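Local coordinates for protein arginase (RocF) (Helicobacter pylori, PDB 4G3H) that probably catalyses the hydrolysis of L-arginine to urea and L-ornithine, using two manganese ions per subunit, at residues Q213-V216 with Q217-E221. Sequence-based numbering, arbitrary orientation.
Sequences QEVV and QKTKE
Glu214 and Lys218 pair one turn apart, i to i+4, on helix 212-223, which packs beside the parallel sheet of the arginase alpha/beta fold, away from the manganese site. Their salt bridge is long, Lys218 NZ lying 3.3 Å from Glu214 OE1, and the direct hydrogen bond in it is weak. A water bridges the same two atoms: its oxygen donates to Glu214 OE1 and accepts from Lys218 NZ, 3.0 Å from that nitrogen. Lys218 runs fully extended, and its CE also rests 3.5 Å from Glu214 CG, so methylene packing accompanies the ionic contact on the exposed face.

Backbone bonds make the turn itself. Gln217 N donates to Gln213 O, Lys218 N to Glu214 O at 2.8 Å, and Lys220 N to Val216 O.

On the buried face Val215 O takes two bonds from one residue, Thr219 N and Thr219 OG1, arriving from opposite faces of the carbonyl plane. Here Val215 and Thr219 pack on Phe203 and Phe182 of the sheet, while Val216 meets Leu265 of helix 256-269. With chi1 at -66°, Thr219 OG1 turns back along the helix and sits 2.8 Å from Val215 O, above the carbonyl plane rather than on a lone pair.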
# COMPACT_ATOMS: atom_id res chain seq x y z
N GLN A 213 -9.94 7.78 18.47
CA GLN A 213 -10.13 9.22 18.25
C GLN A 213 -8.82 9.99 18.44
O GLN A 213 -8.49 10.88 17.66
CB GLN A 213 -11.19 9.77 19.22
CG GLN A 213 -12.64 9.41 18.86
CD GLN A 213 -12.89 7.91 18.82
OE1 GLN A 213 -12.70 7.21 19.82
NE2 GLN A 213 -13.31 7.41 17.66
N GLU A 214 -8.07 9.66 19.49
CA GLU A 214 -6.81 10.35 19.73
C GLU A 214 -5.82 10.00 18.64
O GLU A 214 -5.08 10.86 18.16
CB GLU A 214 -6.25 9.97 21.10
CG GLU A 214 -5.06 10.82 21.50
CD GLU A 214 -4.51 10.44 22.86
OE1 GLU A 214 -4.02 9.30 23.01
OE2 GLU A 214 -4.58 11.28 23.78
N VAL A 215 -5.80 8.74 18.23
CA VAL A 215 -4.89 8.30 17.17
C VAL A 215 -5.13 9.15 15.93
O VAL A 215 -4.19 9.67 15.35
CB VAL A 215 -5.11 6.80 16.82
CG1 VAL A 215 -4.35 6.45 15.55
CG2 VAL A 215 -4.64 5.92 17.97
N VAL A 216 -6.38 9.30 15.52
CA VAL A 216 -6.69 10.10 14.34
C VAL A 216 -6.30 11.57 14.52
O VAL A 216 -5.77 12.20 13.60
CB VAL A 216 -8.19 10.00 13.98
CG1 VAL A 216 -8.51 10.91 12.80
CG2 VAL A 216 -8.54 8.56 13.65
N GLN A 217 -6.56 12.11 15.70
CA GLN A 217 -6.24 13.51 15.98
C GLN A 217 -4.73 13.75 15.89
O GLN A 217 -4.28 14.74 15.32
CB GLN A 217 -6.77 13.89 17.37
CG GLN A 217 -6.85 15.38 17.63
CD GLN A 217 -7.57 16.12 16.53
OE1 GLN A 217 -8.61 15.67 16.03
NE2 GLN A 217 -7.03 17.27 16.14
N LYS A 218 -3.96 12.83 16.46
CA LYS A 218 -2.50 12.95 16.42
C LYS A 218 -2.02 12.75 14.98
O LYS A 218 -0.96 13.25 14.61
CB LYS A 218 -1.84 11.91 17.33
CG LYS A 218 -2.04 12.15 18.83
CD LYS A 218 -1.29 11.10 19.64
CE LYS A 218 -1.60 11.19 21.13
NZ LYS A 218 -0.97 10.07 21.92
N THR A 219 -2.79 12.01 14.19
CA THR A 219 -2.44 11.77 12.79
C THR A 219 -2.58 13.08 12.01
O THR A 219 -1.75 13.41 11.17
CB THR A 219 -3.34 10.69 12.14
OG1 THR A 219 -3.09 9.43 12.76
CG2 THR A 219 -3.04 10.58 10.64
N LYS A 220 -3.65 13.83 12.31
CA LYS A 220 -3.91 15.12 11.67
C LYS A 220 -2.76 16.08 11.96
O LYS A 220 -2.31 16.80 11.08
CB LYS A 220 -5.19 15.74 12.21
CG LYS A 220 -6.46 15.01 11.82
CD LYS A 220 -7.65 15.64 12.50
CE LYS A 220 -8.96 15.05 12.02
NZ LYS A 220 -10.11 15.58 12.80
N GLU A 221 -2.31 16.07 13.21
CA GLU A 221 -1.21 16.92 13.63
C GLU A 221 0.03 16.65 12.80
O GLU A 221 0.64 17.58 12.27
CB GLU A 221 -0.93 16.69 15.12
CG GLU A 221 -2.11 17.07 16.01
CD GLU A 221 -1.91 16.71 17.48
OE1 GLU A 221 -2.79 17.06 18.29
OE2 GLU A 221 -0.89 16.08 17.82
O HOH W 1 -2.22 7.36 21.48